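Local coordinates for protein LpxE (Aquifex aeolicus, PDB 6EBU) that probably removes the 1-phosphate group of lipid A, acting as a membrane-embedded, all-helical phosphatase of the PAP2 superfamily, at residues N15-R26 with Y141-L152; I116-E124 with G161-L169. The protein carries 1 engineered substitution. All coordinates share one frame; numbering follows the deposited sequence.

Contact 1. Residues N15-R26 with Y141-L152. With BOG (octyl beta-D-glucopyranoside), chain D; BOG (octyl beta-D-glucopyranoside), chain F; SO4 (sulfate ion), chain B.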
# COMPACT_ATOMS: atom_id res chain seq x y z
N ASN A 15 -3.75 -1.52 -17.39
CA ASN A 15 -2.71 -1.33 -16.39
C ASN A 15 -1.70 -0.28 -16.84
O ASN A 15 -1.31 0.59 -16.05
CB ASN A 15 -2.00 -2.65 -16.10
CG ASN A 15 -1.36 -2.68 -14.73
OD1 ASN A 15 -1.74 -1.93 -13.83
ND2 ASN A 15 -0.38 -3.56 -14.56
N LEU A 16 -1.27 -0.34 -18.10
CA LEU A 16 -0.23 0.56 -18.57
C LEU A 16 -0.76 1.97 -18.81
O LEU A 16 -0.07 2.95 -18.53
CB LEU A 16 0.40 0.00 -19.85
CG LEU A 16 1.00 -1.40 -19.75
CD1 LEU A 16 1.74 -1.76 -21.04
CD2 LEU A 16 1.93 -1.53 -18.55
N GLU A 17 -1.99 2.08 -19.33
CA GLU A 17 -2.56 3.41 -19.56
C GLU A 17 -2.84 4.12 -18.24
O GLU A 17 -2.62 5.33 -18.12
CB GLU A 17 -3.83 3.29 -20.40
N LEU A 18 -3.34 3.38 -17.24
CA LEU A 18 -3.56 3.97 -15.93
C LEU A 18 -2.25 4.43 -15.30
O LEU A 18 -2.18 5.51 -14.70
CB LEU A 18 -4.27 2.98 -15.01
CG LEU A 18 -5.78 2.80 -15.15
CD1 LEU A 18 -6.37 2.35 -13.82
CD2 LEU A 18 -6.44 4.08 -15.63
N PHE A 19 -1.19 3.62 -15.44
CA PHE A 19 0.09 4.02 -14.88
C PHE A 19 0.60 5.30 -15.52
O PHE A 19 1.12 6.18 -14.82
CB PHE A 19 1.12 2.89 -15.05
CG PHE A 19 2.51 3.30 -14.65
CD1 PHE A 19 2.89 3.28 -13.31
CD2 PHE A 19 3.43 3.73 -15.59
CE1 PHE A 19 4.16 3.67 -12.94
CE2 PHE A 19 4.70 4.12 -15.22
CZ PHE A 19 5.07 4.09 -13.89
N ARG A 20 0.48 5.41 -16.84
CA ARG A 20 0.99 6.59 -17.53
C ARG A 20 0.26 7.86 -17.10
O ARG A 20 0.87 8.91 -16.92
CB ARG A 20 0.89 6.41 -19.04
CG ARG A 20 1.81 5.34 -19.61
CD ARG A 20 3.27 5.69 -19.37
NE ARG A 20 4.17 4.72 -19.98
CZ ARG A 20 5.49 4.77 -19.92
NH1 ARG A 20 6.09 5.76 -19.26
NH2 ARG A 20 6.23 3.84 -20.52
N LEU A 21 -1.06 7.76 -16.92
CA LEU A 21 -1.84 8.93 -16.52
C LEU A 21 -1.39 9.45 -15.16
O LEU A 21 -1.33 10.67 -14.94
CB LEU A 21 -3.33 8.59 -16.50
N ILE A 22 -1.07 8.55 -14.23
CA ILE A 22 -0.64 8.97 -12.90
C ILE A 22 0.83 9.33 -12.89
O ILE A 22 1.23 10.36 -12.32
CB ILE A 22 -0.95 7.86 -11.88
CG1 ILE A 22 -2.47 7.68 -11.73
CG2 ILE A 22 -0.30 8.16 -10.54
CD1 ILE A 22 -2.86 6.49 -10.88
N ASN A 23 1.67 8.52 -13.54
CA ASN A 23 3.11 8.72 -13.46
C ASN A 23 3.59 9.92 -14.26
O ASN A 23 4.71 10.39 -14.04
CB ASN A 23 3.83 7.46 -13.93
CG ASN A 23 5.32 7.53 -13.70
OD1 ASN A 23 6.10 7.75 -14.63
ND2 ASN A 23 5.74 7.35 -12.45
N ASN A 24 2.77 10.43 -15.19
CA ASN A 24 3.16 11.59 -15.98
C ASN A 24 2.59 12.90 -15.47
O ASN A 24 3.12 13.97 -15.80
CB ASN A 24 2.75 11.40 -17.44
CG ASN A 24 3.49 10.25 -18.11
OD1 ASN A 24 4.67 10.01 -17.83
ND2 ASN A 24 2.81 9.55 -19.01
N ALA A 25 1.52 12.86 -14.67
CA ALA A 25 0.91 14.06 -14.09
C ALA A 25 1.69 14.44 -12.83
O ALA A 25 1.33 14.10 -11.70
CB ALA A 25 -0.56 13.83 -13.80
N ARG A 26 2.79 15.16 -13.04
CA ARG A 26 3.76 15.42 -11.99
C ARG A 26 3.87 16.91 -11.69
O ARG A 26 3.34 17.76 -12.42
CB ARG A 26 5.13 14.87 -12.37
CG ARG A 26 5.08 13.50 -13.00
CD ARG A 26 6.46 12.90 -13.11
NE ARG A 26 7.04 12.60 -11.81
CZ ARG A 26 6.69 11.55 -11.06
NH1 ARG A 26 5.77 10.70 -11.49
NH2 ARG A 26 7.28 11.35 -9.89
N TYR A 141 -1.70 5.66 -4.18
CA TYR A 141 -1.38 6.62 -5.23
C TYR A 141 0.10 6.96 -5.23
O TYR A 141 0.70 7.16 -6.30
CB TYR A 141 -2.23 7.88 -5.06
CG TYR A 141 -2.24 8.78 -6.28
CD1 TYR A 141 -1.16 9.61 -6.58
CD2 TYR A 141 -3.34 8.81 -7.13
CE1 TYR A 141 -1.17 10.42 -7.69
CE2 TYR A 141 -3.35 9.63 -8.25
CZ TYR A 141 -2.27 10.44 -8.52
OH TYR A 141 -2.27 11.26 -9.62
N GLU A 142 0.72 7.02 -4.05
CA GLU A 142 2.13 7.37 -3.97
C GLU A 142 3.01 6.34 -4.66
O GLU A 142 3.98 6.69 -5.33
CB GLU A 142 2.54 7.54 -2.51
CG GLU A 142 4.03 7.67 -2.28
CD GLU A 142 4.62 6.43 -1.63
OE1 GLU A 142 5.52 5.81 -2.23
OE2 GLU A 142 4.16 6.07 -0.53
N ARG A 143 2.67 5.05 -4.53
CA ARG A 143 3.47 4.01 -5.15
C ARG A 143 3.48 4.14 -6.67
O ARG A 143 4.52 3.95 -7.31
CB ARG A 143 2.96 2.62 -4.74
CG ARG A 143 2.89 2.39 -3.23
CD ARG A 143 4.16 2.87 -2.54
NE ARG A 143 5.21 1.86 -2.56
CZ ARG A 143 6.50 2.12 -2.40
NH1 ARG A 143 6.91 3.37 -2.21
NH2 ARG A 143 7.39 1.13 -2.42
N ILE A 144 2.33 4.48 -7.26
CA ILE A 144 2.27 4.67 -8.70
C ILE A 144 2.97 5.95 -9.11
O ILE A 144 3.72 5.99 -10.09
CB ILE A 144 0.81 4.64 -9.18
CG1 ILE A 144 0.07 3.44 -8.59
CG2 ILE A 144 0.74 4.61 -10.70
CD1 ILE A 144 -1.40 3.41 -8.91
N TYR A 145 2.74 7.04 -8.36
CA TYR A 145 3.40 8.30 -8.67
C TYR A 145 4.92 8.18 -8.58
O TYR A 145 5.64 8.81 -9.36
CB TYR A 145 2.90 9.40 -7.73
CG TYR A 145 3.47 10.77 -8.06
CD1 TYR A 145 2.82 11.60 -8.97
CD2 TYR A 145 4.65 11.21 -7.49
CE1 TYR A 145 3.34 12.85 -9.28
CE2 TYR A 145 5.17 12.45 -7.79
CZ TYR A 145 4.51 13.26 -8.69
OH TYR A 145 5.04 14.50 -9.01
N ALA A 146 5.42 7.37 -7.64
CA ALA A 146 6.86 7.16 -7.53
C ALA A 146 7.42 6.31 -8.65
O ALA A 146 8.65 6.21 -8.78
CB ALA A 146 7.18 6.52 -6.18
N GLY A 147 6.57 5.69 -9.47
CA GLY A 147 7.03 4.85 -10.55
C GLY A 147 7.50 3.48 -10.15
O GLY A 147 8.17 2.81 -10.94
N VAL A 148 7.17 3.02 -8.94
CA VAL A 148 7.64 1.73 -8.46
C VAL A 148 6.56 0.65 -8.48
O VAL A 148 6.86 -0.52 -8.20
CB VAL A 148 8.22 1.84 -7.03
CG1 VAL A 148 9.36 2.85 -7.01
CG2 VAL A 148 7.14 2.23 -6.04
N HIS A 149 5.32 1.01 -8.80
CA HIS A 149 4.24 0.03 -8.84
C HIS A 149 3.30 0.36 -9.99
O HIS A 149 3.22 1.49 -10.47
CB HIS A 149 3.45 -0.01 -7.52
CG HIS A 149 4.10 -0.84 -6.46
ND1 HIS A 149 4.26 -2.21 -6.57
CD2 HIS A 149 4.63 -0.50 -5.25
CE1 HIS A 149 4.86 -2.67 -5.48
NE2 HIS A 149 5.09 -1.66 -4.67
N PHE A 150 2.58 -0.68 -10.44
CA PHE A 150 1.49 -0.58 -11.39
C PHE A 150 0.16 -0.49 -10.66
O PHE A 150 0.05 -0.90 -9.50
CB PHE A 150 1.48 -1.81 -12.31
CG PHE A 150 2.68 -1.93 -13.19
CD1 PHE A 150 2.78 -1.18 -14.35
CD2 PHE A 150 3.70 -2.81 -12.87
CE1 PHE A 150 3.89 -1.30 -15.18
CE2 PHE A 150 4.81 -2.93 -13.69
CZ PHE A 150 4.90 -2.18 -14.85
N PRO A 151 -0.87 0.06 -11.31
CA PRO A 151 -2.20 0.08 -10.69
C PRO A 151 -2.71 -1.30 -10.27
O PRO A 151 -3.47 -1.40 -9.30
CB PRO A 151 -3.08 0.69 -11.79
CG PRO A 151 -2.15 1.59 -12.52
CD PRO A 151 -0.82 0.89 -12.53
N LEU A 152 -2.31 -2.36 -10.98
CA LEU A 152 -2.70 -3.70 -10.56
C LEU A 152 -2.12 -4.04 -9.19
O LEU A 152 -2.80 -4.67 -8.37
CB LEU A 152 -2.24 -4.72 -11.60
CG LEU A 152 -2.34 -6.20 -11.20
CD1 LEU A 152 -3.79 -6.60 -11.00
CD2 LEU A 152 -1.66 -7.09 -12.23
O1 BOG D . -9.84 -1.19 -4.01
C1' BOG D . -9.49 0.17 -3.76
C2' BOG D . -8.09 0.45 -4.37
C3' BOG D . -7.60 1.87 -3.92
C4' BOG D . -6.15 2.08 -4.44
C5' BOG D . -5.86 3.59 -4.57
C6' BOG D . -4.82 3.82 -5.69
C7' BOG D . -5.37 4.84 -6.68
C8' BOG D . -4.24 5.34 -7.59
O1 BOG F . 9.72 -1.63 0.76
C1' BOG F . 8.88 -0.73 1.48
C2' BOG F . 9.68 0.54 1.82
C3' BOG F . 8.71 1.76 1.93
C4' BOG F . 9.24 2.94 1.07
C5' BOG F . 9.78 2.41 -0.28
C6' BOG F . 10.63 3.50 -0.96
C7' BOG F . 12.03 3.54 -0.34
C8' BOG F . 12.77 2.24 -0.68
S SO4 B . 6.44 -2.49 -1.83
O1 SO4 B . 5.64 -1.28 -2.00
O2 SO4 B . 7.77 -2.28 -2.40
O3 SO4 B . 5.78 -3.59 -2.52
O4 SO4 B . 6.56 -2.81 -0.41
O HOH W 1 -0.31 12.27 -10.66
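A bend at chi3 (67°) folds Arg-26 back over Tyr-145, whose ring reaches it because CG stands trans to the backbone N (chi1 -176°). The contact wraps a Schellman motif, with Gly-147 at positive phi after helix 126-145 of the PAP2 fold, and the start of helix 151-170. The guanidinium lies flat on the ring in a cation-pi stack, Arg-26 CZ 3.8 Å from the Tyr-145 centroid. Arg-26 NH1 and NH2 both grip Tyr-145 O, at 2.9 and 3.1 Å, and NH1 also donates to Asn-23 O, fixing the group's rotation. Tyr-145 OH is held by Asp-31. Asn-23 ND2 bonds weakly to Ile-144 O, its stronger partner being Asn-95 O. Beside this, Ile-22 CG2 sits over a face of the Tyr-141 ring and against Ile-144 CG2, while a detergent tail touches all three side chains. The Phe-19 ring turns its edge to Gly-147 CA. On the far side of segment 141-152, Arg-143 and His-149 bind a sulfate, probably from the crystallisation liquor, joined by Lys-79, Arg-86 and Gly-108, consistent with a PAP2 phosphate pocket. Where helix 151-170 starts, Asn-15 OD1 accepts from Leu-152 N at 2.9 Å.

Contact 2. Residues I116-E124 with G161-L169; sequences IATVLSHGE and GIICGIISL
Thr-118 pushes into helix 151-170 as a knob into a hole made by Gly-161, Ile-162, Gly-165 and Ile-166, joining two helices of the PAP2 helical bundle. The helix segments run in roughly the same direction, crossing at -32° with their axes 8.0 Å apart. The tight part centres on Gly-165, whose CA lies 5.2 Å from Val-119 CA. Gly-165 presents bare backbone to Thr-118 CG2 and Val-119 CG2 at this closest approach. The two branches of Thr-118 divide the hole. Thr-118 OG1, trans to the carbonyl carbon (chi1 -65°), rests 3.4 Å from Ile-162 CA and is hydrogen-bonded to Phe-114 O one turn earlier, so this buried hydroxyl has a partner within its own helix. Thr-118 CG2 lies over the backbone between Gly-165 and Ile-166, 3.7 Å from Ile-166 N. Next to the knob, Val-119 CG2 sets against Gly-165 CA at 3.6 Å, and Pro-63 and Ala-67 of helix 61-82 cover the same valine.

Toward the C-terminal end of both segments, partly exposed Leu-169 reaches across and contributes much of the buried surface, its methyls lying by the Thr-118 and Val-119 carbonyls. Its touch on Val-119 is looser, Leu-169 CD2 standing 4.1 Å from Val-119 CG1. It also meets His-122, which marks the solvent side, exposed in the type II turn from Ser-121 to Glu-124; the two side chains run alongside one another, pointing opposite ways. A crystal neighbour also touches this histidine, so its pose may owe something to the lattice. Lys-60 ties the turn down by bonding His-122 O and forming a salt bridge with Glu-124. At the open margin Leu-169 CD1 meets His-122 CD2 at 3.7 Å, obliquely to the imidazole ring.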
# COMPACT_ATOMS: atom_id res chain seq x y z
N ILE A 116 -4.04 -1.23 8.07
CA ILE A 116 -4.14 -0.27 9.17
C ILE A 116 -5.49 0.43 9.13
O ILE A 116 -6.20 0.51 10.14
CB ILE A 116 -2.98 0.73 9.11
CG1 ILE A 116 -1.65 0.02 9.38
CG2 ILE A 116 -3.21 1.88 10.09
CD1 ILE A 116 -0.43 0.87 9.09
N ALA A 117 -5.88 0.93 7.95
CA ALA A 117 -7.12 1.69 7.85
C ALA A 117 -8.34 0.81 8.12
O ALA A 117 -9.32 1.27 8.71
CB ALA A 117 -7.22 2.34 6.47
N THR A 118 -8.30 -0.45 7.69
CA THR A 118 -9.45 -1.33 7.90
C THR A 118 -9.64 -1.66 9.38
O THR A 118 -10.75 -1.57 9.91
CB THR A 118 -9.29 -2.61 7.08
OG1 THR A 118 -9.31 -2.29 5.68
CG2 THR A 118 -10.40 -3.60 7.38
N VAL A 119 -8.55 -2.03 10.07
CA VAL A 119 -8.66 -2.44 11.46
C VAL A 119 -8.94 -1.25 12.36
O VAL A 119 -9.72 -1.34 13.32
CB VAL A 119 -7.39 -3.20 11.89
CG1 VAL A 119 -7.42 -3.50 13.39
CG2 VAL A 119 -7.24 -4.48 11.09
N LEU A 120 -8.32 -0.10 12.08
CA LEU A 120 -8.47 1.04 12.97
C LEU A 120 -9.74 1.84 12.71
O LEU A 120 -10.16 2.60 13.59
CB LEU A 120 -7.25 1.96 12.86
CG LEU A 120 -5.92 1.34 13.32
CD1 LEU A 120 -4.88 2.42 13.59
CD2 LEU A 120 -6.11 0.46 14.55
N SER A 121 -10.36 1.70 11.54
CA SER A 121 -11.64 2.37 11.29
C SER A 121 -12.81 1.67 11.94
O SER A 121 -13.88 2.28 12.09
CB SER A 121 -11.91 2.48 9.78
OG SER A 121 -10.90 3.23 9.13
N HIS A 122 -12.65 0.41 12.33
CA HIS A 122 -13.77 -0.38 12.84
C HIS A 122 -14.32 0.21 14.13
O HIS A 122 -13.57 0.44 15.09
CB HIS A 122 -13.34 -1.82 13.06
CG HIS A 122 -14.45 -2.73 13.48
ND1 HIS A 122 -14.85 -2.86 14.79
CD2 HIS A 122 -15.25 -3.56 12.76
CE1 HIS A 122 -15.84 -3.73 14.87
NE2 HIS A 122 -16.10 -4.17 13.65
N GLY A 123 -15.63 0.46 14.15
CA GLY A 123 -16.28 0.99 15.33
C GLY A 123 -15.90 2.41 15.69
O GLY A 123 -16.06 2.81 16.85
N GLU A 124 -15.41 3.19 14.74
CA GLU A 124 -14.98 4.56 15.00
C GLU A 124 -15.87 5.55 14.26
O GLU A 124 -16.67 5.18 13.40
CB GLU A 124 -13.51 4.74 14.60
CG GLU A 124 -12.58 3.69 15.18
CD GLU A 124 -12.33 3.87 16.67
OE1 GLU A 124 -12.45 5.01 17.17
OE2 GLU A 124 -12.00 2.86 17.34
N GLY A 161 -5.16 -5.89 1.94
CA GLY A 161 -5.22 -5.20 3.22
C GLY A 161 -6.63 -5.15 3.80
O GLY A 161 -6.83 -5.39 4.99
N ILE A 162 -7.62 -4.84 2.96
CA ILE A 162 -9.00 -4.78 3.44
C ILE A 162 -9.46 -6.15 3.90
O ILE A 162 -10.08 -6.29 4.96
CB ILE A 162 -9.91 -4.20 2.35
CG1 ILE A 162 -9.48 -2.78 1.99
CG2 ILE A 162 -11.36 -4.21 2.81
CD1 ILE A 162 -10.11 -2.24 0.72
N ILE A 163 -9.17 -7.19 3.11
CA ILE A 163 -9.63 -8.54 3.45
C ILE A 163 -8.98 -9.01 4.74
O ILE A 163 -9.66 -9.51 5.65
CB ILE A 163 -9.35 -9.50 2.28
CG1 ILE A 163 -10.25 -9.15 1.10
CG2 ILE A 163 -9.56 -10.94 2.71
CD1 ILE A 163 -10.01 -10.02 -0.12
N CYS A 164 -7.65 -8.87 4.85
CA CYS A 164 -6.96 -9.34 6.05
C CYS A 164 -7.38 -8.56 7.29
O CYS A 164 -7.40 -9.11 8.39
CB CYS A 164 -5.45 -9.24 5.84
SG CYS A 164 -4.82 -10.38 4.59
N GLY A 165 -7.70 -7.27 7.13
CA GLY A 165 -8.21 -6.51 8.26
C GLY A 165 -9.58 -6.99 8.70
O GLY A 165 -9.84 -7.13 9.90
N ILE A 166 -10.48 -7.25 7.74
CA ILE A 166 -11.81 -7.73 8.07
C ILE A 166 -11.73 -9.12 8.70
O ILE A 166 -12.39 -9.40 9.71
CB ILE A 166 -12.71 -7.72 6.82
CG1 ILE A 166 -12.97 -6.29 6.37
CG2 ILE A 166 -14.01 -8.45 7.09
CD1 ILE A 166 -13.66 -6.19 5.02
N ILE A 167 -10.91 -10.00 8.12
CA ILE A 167 -10.75 -11.35 8.67
C ILE A 167 -10.26 -11.29 10.10
O ILE A 167 -10.71 -12.05 10.97
CB ILE A 167 -9.80 -12.17 7.78
CG1 ILE A 167 -10.49 -12.53 6.46
CG2 ILE A 167 -9.32 -13.42 8.50
CD1 ILE A 167 -9.60 -13.31 5.51
N SER A 168 -9.32 -10.38 10.38
CA SER A 168 -8.75 -10.27 11.72
C SER A 168 -9.77 -9.75 12.72
O SER A 168 -9.80 -10.19 13.88
CB SER A 168 -7.52 -9.37 11.70
OG SER A 168 -6.94 -9.27 12.98
N LEU A 169 -10.60 -8.80 12.31
CA LEU A 169 -11.61 -8.25 13.21
C LEU A 169 -12.63 -9.31 13.61
O LEU A 169 -13.09 -9.35 14.76
CB LEU A 169 -12.30 -7.05 12.57
CG LEU A 169 -11.45 -5.79 12.37
CD1 LEU A 169 -12.10 -4.86 11.37
CD2 LEU A 169 -11.21 -5.08 13.69

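Overall arrangement
From the N terminus the chain lays down residues 15-26 first, on helix 13-24, then runs through helices 28-37, 46-56 and 61-82 before reaching 116-124. Contact 1 closes the longer loop, its segments 115 residues apart, when 141-152 returns to the first helix. Contact 2 closes a shorter one, its segments 37 residues apart, bringing 161-169 back to helix 108-121. Because the segments alternate along the sequence, the two loops cross rather than nest. Helix 151-170 serves both, its start in contact 1 and its later turns in contact 2. The contacts lie on opposite sides of the chain's centre, 26 Å apart between centres, without touching.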